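Sialidase domain-containing protein (Dyadobacter fermentans, PDB 5HX0) is of unknown function but, as a six-bladed beta-propeller with a sialidase-type domain, may bind or process a glycan. Local coordinates at residues S96-V101 and C139-W144; Y117-G122 and G169-R174; S124-L129 and L366-A371; C128-Q131 and I137-A140. All blocks are in the same frame, centred on the assembly; numbering follows the deposited sequence. Where two conformers were deposited one is given.

Interaction 1. Residues S96-V101 and C139-W144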
loop_
_atom_site.group_PDB
_atom_site.type_symbol
_atom_site.label_atom_id
_atom_site.label_comp_id
_atom_site.label_asym_id
_atom_site.label_seq_id
_atom_site.Cartn_x
_atom_site.Cartn_y
_atom_site.Cartn_z
ATOM N N SER A 96 7.056 1.700 1.702
ATOM C CA SER A 96 7.309 2.681 0.654
ATOM C C SER A 96 6.417 2.356 -0.542
ATOM O O SER A 96 6.419 1.220 -1.053
ATOM C CB SER A 96 8.791 2.718 0.255
ATOM O OG SER A 96 9.223 1.502 -0.369
ATOM N N TYR A 97 5.607 3.330 -0.943
ATOM C CA TYR A 97 4.646 3.188 -2.022
ATOM C C TYR A 97 4.996 4.098 -3.189
ATOM O O TYR A 97 5.711 5.086 -3.047
ATOM C CB TYR A 97 3.225 3.528 -1.549
ATOM C CG TYR A 97 2.751 2.733 -0.343
ATOM C CD1 TYR A 97 3.202 1.441 -0.110
ATOM C CD2 TYR A 97 1.849 3.290 0.559
ATOM C CE1 TYR A 97 2.752 0.699 1.003
ATOM C CE2 TYR A 97 1.392 2.573 1.669
ATOM C CZ TYR A 97 1.838 1.285 1.893
ATOM O OH TYR A 97 1.371 0.594 3.012
ATOM N N LEU A 98 4.459 3.763 -4.351
ATOM C CA LEU A 98 4.574 4.617 -5.528
ATOM C C LEU A 98 3.353 5.528 -5.563
ATOM O O LEU A 98 2.217 5.042 -5.628
ATOM C CB LEU A 98 4.674 3.766 -6.793
ATOM C CG LEU A 98 5.729 2.635 -6.817
ATOM C CD1 LEU A 98 5.808 1.998 -8.227
ATOM C CD2 LEU A 98 7.120 3.105 -6.366
ATOM N N VAL A 99 3.576 6.845 -5.503
ATOM C CA VAL A 99 2.482 7.813 -5.463
ATOM C C VAL A 99 2.733 8.903 -6.499
ATOM O O VAL A 99 3.811 8.999 -7.088
ATOM C CB VAL A 99 2.309 8.431 -4.051
ATOM C CG1 VAL A 99 2.048 7.341 -3.006
ATOM C CG2 VAL A 99 3.513 9.233 -3.666
ATOM N N SER A 100 1.726 9.758 -6.700
ATOM C CA SER A 100 1.852 10.842 -7.669
ATOM C C SER A 100 1.182 12.116 -7.175
ATOM O O SER A 100 0.232 12.075 -6.386
ATOM C CB SER A 100 1.224 10.469 -9.031
ATOM O OG SER A 100 -0.175 10.306 -8.876
ATOM N N VAL A 101 1.673 13.254 -7.684
ATOM C CA VAL A 101 0.960 14.522 -7.612
ATOM C C VAL A 101 0.883 15.053 -9.034
ATOM O O VAL A 101 1.598 14.589 -9.928
ATOM C CB VAL A 101 1.615 15.561 -6.659
ATOM C CG1 VAL A 101 1.471 15.106 -5.172
ATOM C CG2 VAL A 101 3.081 15.771 -7.018
ATOM N N CYS A 139 5.181 2.365 -15.838
ATOM C CA CYS A 139 5.788 2.811 -14.582
ATOM C C CYS A 139 6.663 1.672 -14.061
ATOM O O CYS A 139 6.160 0.719 -13.463
ATOM C CB CYS A 139 4.726 3.222 -13.555
ATOM S SG CYS A 139 5.447 3.820 -12.005
ATOM N N ALA A 140 7.970 1.775 -14.290
ATOM C CA ALA A 140 8.907 0.763 -13.824
ATOM C C ALA A 140 9.246 0.994 -12.358
ATOM O O ALA A 140 9.287 2.134 -11.871
ATOM C CB ALA A 140 10.185 0.787 -14.664
ATOM N N SER A 141 9.468 -0.102 -11.643
ATOM C CA SER A 141 9.848 0.003 -10.234
ATOM C C SER A 141 10.694 -1.217 -9.880
ATOM O O SER A 141 11.029 -2.037 -10.747
ATOM C CB SER A 141 8.590 0.129 -9.358
ATOM O OG SER A 141 8.932 0.275 -7.987
ATOM N N TYR A 142 11.021 -1.344 -8.596
ATOM C CA TYR A 142 11.661 -2.534 -8.048
ATOM C C TYR A 142 11.438 -2.512 -6.543
ATOM O O TYR A 142 11.011 -1.500 -5.987
ATOM C CB TYR A 142 13.149 -2.621 -8.404
ATOM C CG TYR A 142 13.998 -1.384 -8.116
ATOM C CD1 TYR A 142 14.674 -1.262 -6.909
ATOM C CD2 TYR A 142 14.168 -0.378 -9.076
ATOM C CE1 TYR A 142 15.486 -0.174 -6.642
ATOM C CE2 TYR A 142 14.982 0.736 -8.807
ATOM C CZ TYR A 142 15.628 0.820 -7.579
ATOM O OH TYR A 142 16.438 1.892 -7.265
ATOM N N GLY A 143 11.685 -3.656 -5.887
ATOM C CA GLY A 143 11.183 -3.855 -4.540
ATOM C C GLY A 143 12.169 -4.479 -3.567
ATOM O O GLY A 143 13.190 -5.080 -3.949
ATOM N N TRP A 144 11.801 -4.361 -2.278
ATOM C CA TRP A 144 12.533 -4.898 -1.135
ATOM C C TRP A 144 11.569 -5.657 -0.241
ATOM O O TRP A 144 10.522 -5.117 0.135
ATOM C CB TRP A 144 13.173 -3.773 -0.302
ATOM C CG TRP A 144 14.283 -3.077 -0.998
ATOM C CD1 TRP A 144 14.225 -1.877 -1.655
ATOM C CD2 TRP A 144 15.637 -3.543 -1.113
ATOM N NE1 TRP A 144 15.473 -1.570 -2.173
ATOM C CE2 TRP A 144 16.350 -2.577 -1.851
ATOM C CE3 TRP A 144 16.309 -4.689 -0.668
ATOM C CZ2 TRP A 144 17.714 -2.714 -2.143
ATOM C CZ3 TRP A 144 17.654 -4.826 -0.953
ATOM C CH2 TRP A 144 18.346 -3.847 -1.686
#

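Interaction 2. Residues Y117-G122 and G169-R174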
loop_
_atom_site.group_PDB
_atom_site.type_symbol
_atom_site.label_atom_id
_atom_site.label_comp_id
_atom_site.label_asym_id
_atom_site.label_seq_id
_atom_site.Cartn_x
_atom_site.Cartn_y
_atom_site.Cartn_z
ATOM N N TYR A 117 0.861 2.545 -6.761
ATOM C CA TYR A 117 1.059 1.131 -6.480
ATOM C C TYR A 117 1.630 0.894 -5.093
ATOM O O TYR A 117 2.578 1.570 -4.679
ATOM C CB TYR A 117 1.999 0.524 -7.508
ATOM C CG TYR A 117 2.149 -0.982 -7.387
ATOM C CD1 TYR A 117 1.074 -1.832 -7.633
ATOM C CD2 TYR A 117 3.382 -1.547 -7.071
ATOM C CE1 TYR A 117 1.221 -3.217 -7.537
ATOM C CE2 TYR A 117 3.545 -2.925 -6.979
ATOM C CZ TYR A 117 2.454 -3.752 -7.212
ATOM O OH TYR A 117 2.618 -5.114 -7.113
ATOM N N SER A 118 1.058 -0.085 -4.394
ATOM C CA SER A 118 1.637 -0.648 -3.179
ATOM C C SER A 118 1.842 -2.138 -3.405
ATOM O O SER A 118 0.877 -2.876 -3.646
ATOM C CB SER A 118 0.740 -0.404 -1.967
ATOM O OG SER A 118 -0.616 -0.686 -2.271
ATOM N N HIS A 119 3.079 -2.574 -3.344
ATOM C CA HIS A 119 3.387 -3.969 -3.668
ATOM C C HIS A 119 2.909 -4.876 -2.531
ATOM O O HIS A 119 3.147 -4.572 -1.362
ATOM C CB HIS A 119 4.896 -4.103 -3.883
ATOM C CG HIS A 119 5.324 -5.345 -4.605
ATOM N ND1 HIS A 119 4.663 -5.846 -5.711
ATOM C CD2 HIS A 119 6.380 -6.165 -4.392
ATOM C CE1 HIS A 119 5.305 -6.916 -6.148
ATOM N NE2 HIS A 119 6.351 -7.129 -5.365
ATOM N N PRO A 120 2.215 -5.975 -2.823
ATOM C CA PRO A 120 1.761 -6.860 -1.729
ATOM C C PRO A 120 2.896 -7.480 -0.933
ATOM O O PRO A 120 2.677 -7.906 0.211
ATOM C CB PRO A 120 0.939 -7.931 -2.471
ATOM C CG PRO A 120 0.418 -7.190 -3.699
ATOM C CD PRO A 120 1.640 -6.364 -4.120
ATOM N N PHE A 121 4.109 -7.549 -1.484
ATOM C CA PHE A 121 5.184 -8.300 -0.848
ATOM C C PHE A 121 6.299 -7.431 -0.297
ATOM O O PHE A 121 7.295 -7.979 0.176
ATOM C CB PHE A 121 5.760 -9.335 -1.827
ATOM C CG PHE A 121 4.711 -10.252 -2.367
ATOM C CD1 PHE A 121 4.196 -11.252 -1.574
ATOM C CD2 PHE A 121 4.175 -10.045 -3.628
ATOM C CE1 PHE A 121 3.189 -12.072 -2.039
ATOM C CE2 PHE A 121 3.172 -10.861 -4.102
ATOM C CZ PHE A 121 2.677 -11.877 -3.295
ATOM N N GLY A 122 6.166 -6.107 -0.325
ATOM C CA GLY A 122 7.153 -5.266 0.334
ATOM C C GLY A 122 7.125 -3.833 -0.181
ATOM O O GLY A 122 6.121 -3.373 -0.731
ATOM N N GLY A 169 14.079 -7.120 -7.000
ATOM C CA GLY A 169 14.184 -6.830 -8.414
ATOM C C GLY A 169 12.936 -6.142 -8.951
ATOM O O GLY A 169 12.089 -5.643 -8.206
ATOM N N GLY A 170 12.822 -6.149 -10.283
ATOM C CA GLY A 170 11.932 -5.233 -10.956
ATOM C C GLY A 170 10.485 -5.697 -11.091
ATOM O O GLY A 170 10.151 -6.882 -10.996
ATOM N N TYR A 171 9.614 -4.712 -11.310
ATOM C CA TYR A 171 8.243 -4.939 -11.745
ATOM C C TYR A 171 7.774 -3.655 -12.414
ATOM O O TYR A 171 8.269 -2.573 -12.103
ATOM C CB TYR A 171 7.308 -5.330 -10.594
ATOM C CG TYR A 171 7.534 -4.700 -9.218
ATOM C CD1 TYR A 171 6.975 -3.466 -8.878
ATOM C CD2 TYR A 171 8.236 -5.389 -8.247
ATOM C CE1 TYR A 171 7.143 -2.923 -7.595
ATOM C CE2 TYR A 171 8.422 -4.868 -6.980
ATOM C CZ TYR A 171 7.879 -3.646 -6.656
ATOM O OH TYR A 171 8.069 -3.181 -5.374
ATOM N N VAL A 172 6.858 -3.788 -13.364
ATOM C CA VAL A 172 6.398 -2.667 -14.181
ATOM C C VAL A 172 4.878 -2.653 -14.161
ATOM O O VAL A 172 4.240 -3.691 -14.377
ATOM C CB VAL A 172 6.909 -2.779 -15.635
ATOM C CG1 VAL A 172 6.494 -1.564 -16.452
ATOM C CG2 VAL A 172 8.418 -2.946 -15.654
ATOM N N LEU A 173 4.300 -1.490 -13.889
ATOM C CA LEU A 173 2.869 -1.277 -14.041
ATOM C C LEU A 173 2.598 -0.541 -15.347
ATOM O O LEU A 173 3.426 0.225 -15.841
ATOM C CB LEU A 173 2.320 -0.471 -12.865
ATOM C CG LEU A 173 2.872 -1.160 -11.626
ATOM C CD1 LEU A 173 3.133 -0.172 -10.559
ATOM C CD2 LEU A 173 1.960 -2.268 -11.172
ATOM N N ARG A 174 1.396 -0.734 -15.866
ATOM C CA ARG A 174 1.020 -0.212 -17.170
ATOM C C ARG A 174 -0.374 0.396 -17.091
ATOM O O ARG A 174 -1.279 -0.185 -16.484
ATOM C CB ARG A 174 1.046 -1.363 -18.180
ATOM C CG ARG A 174 1.396 -1.023 -19.553
ATOM C CD ARG A 174 1.764 -2.305 -20.325
ATOM N NE ARG A 174 1.888 -1.994 -21.735
ATOM C CZ ARG A 174 0.859 -1.990 -22.570
ATOM N NH1 ARG A 174 -0.357 -2.309 -22.125
ATOM N NH2 ARG A 174 1.042 -1.680 -23.847
#

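Interaction 3. Residues S124-L129 and L366-A371. With ACT (acetate ion), chain D.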
loop_
_atom_site.group_PDB
_atom_site.type_symbol
_atom_site.label_atom_id
_atom_site.label_comp_id
_atom_site.label_asym_id
_atom_site.label_seq_id
_atom_site.Cartn_x
_atom_site.Cartn_y
_atom_site.Cartn_z
ATOM N N SER A 124 8.377 -0.466 -2.402
ATOM C CA SER A 124 8.643 -0.196 -3.813
ATOM C C SER A 124 9.531 1.033 -3.986
ATOM O O SER A 124 9.496 1.961 -3.173
ATOM C CB SER A 124 7.330 -0.005 -4.564
ATOM O OG SER A 124 6.554 -1.185 -4.476
ATOM N N GLN A 125 10.310 1.055 -5.067
ATOM C CA GLN A 125 11.342 2.077 -5.252
ATOM C C GLN A 125 11.139 2.879 -6.534
ATOM O O GLN A 125 10.440 2.449 -7.454
ATOM C CB GLN A 125 12.721 1.428 -5.337
ATOM C CG GLN A 125 13.047 0.545 -4.134
ATOM C CD GLN A 125 13.125 1.361 -2.874
ATOM O OE1 GLN A 125 12.273 1.250 -1.998
ATOM N NE2 GLN A 125 14.144 2.213 -2.781
ATOM N N ASP A 126 11.812 4.032 -6.590
ATOM C CA ASP A 126 12.133 4.765 -7.818
ATOM C C ASP A 126 11.160 4.540 -8.980
ATOM O O ASP A 126 11.527 3.898 -9.973
ATOM C CB ASP A 126 13.534 4.380 -8.305
ATOM C CG ASP A 126 14.608 4.564 -7.240
ATOM O OD1 ASP A 126 14.291 4.511 -6.037
ATOM O OD2 ASP A 126 15.791 4.753 -7.614
ATOM N N PRO A 127 9.932 5.041 -8.918
ATOM C CA PRO A 127 9.025 4.867 -10.066
ATOM C C PRO A 127 9.560 5.623 -11.271
ATOM O O PRO A 127 9.833 6.820 -11.195
ATOM C CB PRO A 127 7.702 5.473 -9.577
ATOM C CG PRO A 127 8.177 6.562 -8.552
ATOM C CD PRO A 127 9.411 5.982 -7.901
ATOM N N CYS A 128 9.687 4.928 -12.394
ATOM C CA CYS A 128 10.182 5.535 -13.620
ATOM C C CYS A 128 9.082 5.488 -14.679
ATOM O O CYS A 128 8.778 4.421 -15.206
ATOM C CB CYS A 128 11.449 4.798 -14.074
ATOM S SG CYS A 128 12.814 5.237 -12.971
ATOM N N LEU A 129 8.501 6.642 -14.985
ATOM C CA LEU A 129 7.410 6.761 -15.947
ATOM C C LEU A 129 7.936 6.880 -17.380
ATOM O O LEU A 129 8.906 7.602 -17.649
ATOM C CB LEU A 129 6.557 7.992 -15.615
ATOM C CG LEU A 129 5.865 8.057 -14.248
ATOM C CD1 LEU A 129 5.114 9.400 -14.054
ATOM C CD2 LEU A 129 4.888 6.890 -14.106
ATOM N N LEU A 366 19.508 13.575 -1.825
ATOM C CA LEU A 366 18.787 14.468 -2.731
ATOM C C LEU A 366 19.169 14.064 -4.147
ATOM O O LEU A 366 20.008 13.183 -4.341
ATOM C CB LEU A 366 19.119 15.952 -2.459
ATOM C CG LEU A 366 20.599 16.348 -2.322
ATOM C CD1 LEU A 366 21.357 16.329 -3.666
ATOM C CD2 LEU A 366 20.764 17.750 -1.673
ATOM N N GLY A 367 18.582 14.743 -5.137
ATOM C CA GLY A 367 18.973 14.555 -6.522
ATOM C C GLY A 367 17.966 13.811 -7.376
ATOM O O GLY A 367 16.757 14.066 -7.301
ATOM N N TYR A 368 18.452 12.881 -8.195
ATOM C CA TYR A 368 17.616 12.129 -9.127
ATOM C C TYR A 368 16.703 13.039 -9.963
ATOM O O TYR A 368 15.485 12.837 -9.978
ATOM C CB TYR A 368 16.788 11.094 -8.374
ATOM C CG TYR A 368 17.566 9.874 -7.906
ATOM C CD1 TYR A 368 18.659 9.993 -7.049
ATOM C CD2 TYR A 368 17.218 8.601 -8.351
ATOM C CE1 TYR A 368 19.384 8.874 -6.623
ATOM C CE2 TYR A 368 17.925 7.481 -7.939
ATOM C CZ TYR A 368 19.006 7.623 -7.077
ATOM O OH TYR A 368 19.689 6.497 -6.677
ATOM N N PRO A 369 17.260 14.017 -10.669
ATOM C CA PRO A 369 16.391 14.907 -11.449
ATOM C C PRO A 369 15.755 14.209 -12.647
ATOM O O PRO A 369 16.265 13.230 -13.195
ATOM C CB PRO A 369 17.327 16.046 -11.887
ATOM C CG PRO A 369 18.682 15.379 -11.954
ATOM C CD PRO A 369 18.681 14.382 -10.810
ATOM N N TRP A 370 14.630 14.775 -13.069
ATOM C CA TRP A 370 13.853 14.270 -14.194
ATOM C C TRP A 370 13.117 15.457 -14.797
ATOM O O TRP A 370 12.362 16.133 -14.091
ATOM C CB TRP A 370 12.868 13.182 -13.718
ATOM C CG TRP A 370 12.323 12.301 -14.811
ATOM C CD1 TRP A 370 11.503 12.670 -15.841
ATOM C CD2 TRP A 370 12.561 10.898 -14.964
ATOM N NE1 TRP A 370 11.206 11.560 -16.634
ATOM C CE2 TRP A 370 11.849 10.466 -16.106
ATOM C CE3 TRP A 370 13.289 9.956 -14.227
ATOM C CZ2 TRP A 370 11.846 9.125 -16.523
ATOM C CZ3 TRP A 370 13.289 8.644 -14.644
ATOM C CH2 TRP A 370 12.573 8.236 -15.778
ATOM N N ALA A 371 13.343 15.728 -16.081
ATOM C CA ALA A 371 12.815 16.936 -16.703
ATOM C C ALA A 371 11.625 16.623 -17.600
ATOM O O ALA A 371 11.505 15.522 -18.149
ATOM C CB ALA A 371 13.893 17.657 -17.515
HETATM C C ACT D . 17.456 3.930 -4.484
HETATM O O ACT D . 16.452 3.171 -4.548
HETATM O OXT ACT D . 17.580 4.809 -5.391
HETATM C CH3 ACT D . 18.460 3.776 -3.379
HETATM O O HOH W 1 9.347 10.142 -18.833
#

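Interaction 4. Residues C128-Q131 and I137-A140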
loop_
_atom_site.group_PDB
_atom_site.type_symbol
_atom_site.label_atom_id
_atom_site.label_comp_id
_atom_site.label_asym_id
_atom_site.label_seq_id
_atom_site.Cartn_x
_atom_site.Cartn_y
_atom_site.Cartn_z
ATOM N N CYS A 128 9.687 4.928 -12.394
ATOM C CA CYS A 128 10.182 5.535 -13.620
ATOM C C CYS A 128 9.082 5.488 -14.679
ATOM O O CYS A 128 8.778 4.421 -15.206
ATOM C CB CYS A 128 11.449 4.798 -14.074
ATOM S SG CYS A 128 12.814 5.237 -12.971
ATOM N N LEU A 129 8.501 6.642 -14.985
ATOM C CA LEU A 129 7.410 6.761 -15.947
ATOM C C LEU A 129 7.936 6.880 -17.380
ATOM O O LEU A 129 8.906 7.602 -17.649
ATOM C CB LEU A 129 6.557 7.992 -15.615
ATOM C CG LEU A 129 5.865 8.057 -14.248
ATOM C CD1 LEU A 129 5.114 9.400 -14.054
ATOM C CD2 LEU A 129 4.888 6.890 -14.106
ATOM N N LEU A 130 7.281 6.177 -18.305
ATOM C CA LEU A 130 7.455 6.412 -19.743
ATOM C C LEU A 130 6.074 6.610 -20.354
ATOM O O LEU A 130 5.201 5.757 -20.181
ATOM C CB LEU A 130 8.144 5.242 -20.450
ATOM C CG LEU A 130 8.263 5.427 -21.985
ATOM C CD1 LEU A 130 9.225 6.590 -22.339
ATOM C CD2 LEU A 130 8.719 4.140 -22.666
ATOM N N GLN A 131 5.866 7.716 -21.060
ATOM C CA GLN A 131 4.622 7.917 -21.794
ATOM C C GLN A 131 4.881 7.688 -23.280
ATOM O O GLN A 131 5.706 8.386 -23.870
ATOM C CB GLN A 131 4.051 9.315 -21.576
ATOM C CG GLN A 131 2.755 9.542 -22.361
ATOM C CD GLN A 131 2.139 10.883 -22.064
ATOM O OE1 GLN A 131 1.020 10.957 -21.566
ATOM N NE2 GLN A 131 2.882 11.953 -22.332
ATOM N N ILE A 137 1.083 4.576 -20.609
ATOM C CA ILE A 137 2.090 4.939 -19.608
ATOM C C ILE A 137 2.626 3.674 -18.965
ATOM O O ILE A 137 1.848 2.828 -18.510
ATOM C CB ILE A 137 1.531 5.891 -18.536
ATOM C CG1 ILE A 137 0.994 7.176 -19.177
ATOM C CG2 ILE A 137 2.625 6.220 -17.475
ATOM C CD1 ILE A 137 0.096 7.995 -18.232
ATOM N N LEU A 138 3.952 3.545 -18.945
ATOM C CA LEU A 138 4.645 2.496 -18.208
ATOM C C LEU A 138 5.235 3.107 -16.948
ATOM O O LEU A 138 5.740 4.230 -16.986
ATOM C CB LEU A 138 5.772 1.888 -19.034
ATOM C CG LEU A 138 5.433 1.326 -20.419
ATOM C CD1 LEU A 138 6.700 0.817 -21.092
ATOM C CD2 LEU A 138 4.454 0.198 -20.253
ATOM N N CYS A 139 5.181 2.365 -15.838
ATOM C CA CYS A 139 5.788 2.811 -14.582
ATOM C C CYS A 139 6.663 1.672 -14.061
ATOM O O CYS A 139 6.160 0.719 -13.463
ATOM C CB CYS A 139 4.726 3.222 -13.555
ATOM S SG CYS A 139 5.447 3.820 -12.005
ATOM N N ALA A 140 7.970 1.775 -14.290
ATOM C CA ALA A 140 8.907 0.763 -13.824
ATOM C C ALA A 140 9.246 0.994 -12.358
ATOM O O ALA A 140 9.287 2.134 -11.871
ATOM C CB ALA A 140 10.185 0.787 -14.664
#

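Interaction 1. Residues S96-V101 and C139-W144
Leu98 meets Ser141 and Cys139 without any flat group between them; the rings carried by the two segments are turned to other partners, Trp144 meeting Phe167 with planes at about 45° and Tyr142 meeting Tyr207. The contact rests on one leucine; its CA and that of Ser141 are 8.4 Å apart. With CG anti to the carbonyl carbon (chi1 -51°), the branch descends on strand 137-145. Leu98 CD1 settles against Ser141 CB at 3.5 Å, and its second methyl, CD2, lies 3.7 Å from Ser141 OG, so both methyls lie against the same side of the serine hydroxymethyl group. CD1 also approaches Cys139 SG, more loosely, at 4.2 Å. Ser141 OG spends its hydrogen bond elsewhere, on the backbone O of Gln125 in the adjoining strand 123-131, which lets the buried hydroxyl sit beside methyl groups. The neighbouring Tyr97 turns to the subunit interface, its OH bonded to the backbone O of His119 of the second subunit. Such apolar side chains, reaching from one antiparallel sheet to the next, are the usual filling between neighbouring blades of a beta-propeller; here they join the blade that contains strand 97-103 and the following one, which contains strand 137-145.

Interaction 2. Residues Y117-G122 and G169-R174
Tyr171 comes first along strand 165-175 and lays its ring over the imidazole of His119. The two rings stack face to face, centroids 4.0 Å apart and planes 24° from parallel, with Tyr171 CE2 displaced toward the imidazole rim, 3.5 Å from His119 NE2. A first torsion of 35°, which sets CG between the backbone N and the carbonyl carbon, swings the phenol out toward the loop. The Tyr117 ring lies obliquely to it, planes at 62°, the nearest atoms being Tyr117 CE2 and Tyr171 CE1 at 3.7 Å. Two residues on, Leu173 grips Tyr117: its CD1 presses on Tyr117 CB at 3.3 Å, and CD2 sits over one ring face in a CH-pi contact, 3.9 Å from the centroid. The opposite face of that ring carries the backbone N of His119. Tyr117 OH also meets His119 ND1 at 2.6 Å, in the imidazole plane, a hydrogen bond that helps fix the rotation of the imidazole in this aromatic cluster. The cluster joins the loop leaving strand 114-117 to strand 165-175 of the next blade: Pro185 of strand 183-186 packs on Tyr117, Tyr171 and Leu173, and the Tyr171 hydroxyl and Ser124 OG of strand 123-131 are hydrogen-bonded.

Interaction 3. Residues S124-L129 and L366-A371
Gln125, Asp126 and Tyr368 close round a bound acetate, probably picked up from the crystallisation liquor. Gln125 bends at its second torsion and donates from NE2 to the acetate O at 3.1 Å, with an N-H...O angle of 154°; its OE1 is taken by Arg76. Asp126 follows, its carboxylate set opposite the acetate carboxylate: OD1 lies 2.9 Å from the acetate O, and OD2 lies equally near, 2.9 Å, to OXT. Asp126 also crosses Tyr368 directly, with OD2 3.5 Å from Tyr368 CE2 and the carboxylate and ring planes at 90°. The Tyr368 hydroxyl comes to 3.0 Å from acetate OXT and is hydrogen-bonded to Glu265. Further along, Cys128 SG meets CZ3, on the six-membered ring of the Trp370 indole, at 3.8 Å in an oblique sulfur-aromatic contact. Leu129 contributes its backbone: its O accepts a hydrogen bond from a water at 2.8 Å, and the same water, lying in the indole plane at the ring edge, accepts from Trp370 NE1 at 3.2 Å. Direct apolar contact and a water bridge thus fix the indole, whose other neighbours include Ser62 and His315. The strands involved are the innermost ones of two blades, separated by the blade of strand 56-65, and they meet near the propeller axis. Arg209 and Arg331 pack on Tyr368, so a tyrosine-glutamate pair, an aspartate and arginines gather at the centre, a grouping reminiscent of a sialidase active site and consistent with the family, though no activity is established here.

Interaction 4. Residues C128-Q131 and I137-A140
Leu129 and Cys139 lie side by side on one face, in the closely packed part of the pairing, where Leu129 CD2 rests 3.7 Å from Cys139 CB and nearly as close to SG. Setting the cysteine sulfur anti to its own backbone N (chi1 -178°) brings it alongside that methyl. Next to them the backbones lock: Cys128 N donates to Ala140 O at 2.9 Å, and Ala140 N returns the bond to Cys128 O. The same reciprocal pair of hydrogen bonds recurs at Leu130 and Leu138, where Leu130 N meets Leu138 O at 2.8 Å, nearly straight at 163°. These hydrogen-bonded pairs alternate with the non-hydrogen-bonded pairs Leu129-Cys139 and Gln131-Ile137, and Leu129 CA adds a C-H...O contact to Leu138 O at 3.2 Å. The result is an antiparallel beta hairpin, the two innermost strands of a propeller blade. One face, with Leu129, Gln131 and Ile137, is covered by Ile64 of the preceding blade; the other turns Leu130 and Leu138 toward Ile220 of the following one. There the two leucines run side by side, pointing the same way, at a looser 4.2 Å between Leu130 CD2 and Leu138 CD1. Packing thins toward the hairpin turn, where Leu130 and Gln131 are partly exposed. Gln131 only brushes Ile137, CG to CG1 at 4.3 Å, while its extended chain carries NE2 to the backbone O of Lys65, with a bound glycerol about 5 Å from the side chain.

Overall arrangement
From the N terminus, segment 96-101 comes first, and interaction 1 closes 37 residues by setting its blade against strand 137-145 of the next. Before that loop closes, segment 117-122 opens interaction 2, which ends on strand 165-175, so the two cross. Strand 123-131 starts both interaction 3 and interaction 4: the hairpin of interaction 4 is nested inside the loop of interaction 2, whereas interaction 3 spans 236 residues to strand 367-375 and crosses interactions 1 and 2. Backbone pairing of strands 123-131, 137-145 and 165-175 links all four through one blade, held to its predecessor by interactions 1 and 2 and to the closing blade by interaction 3.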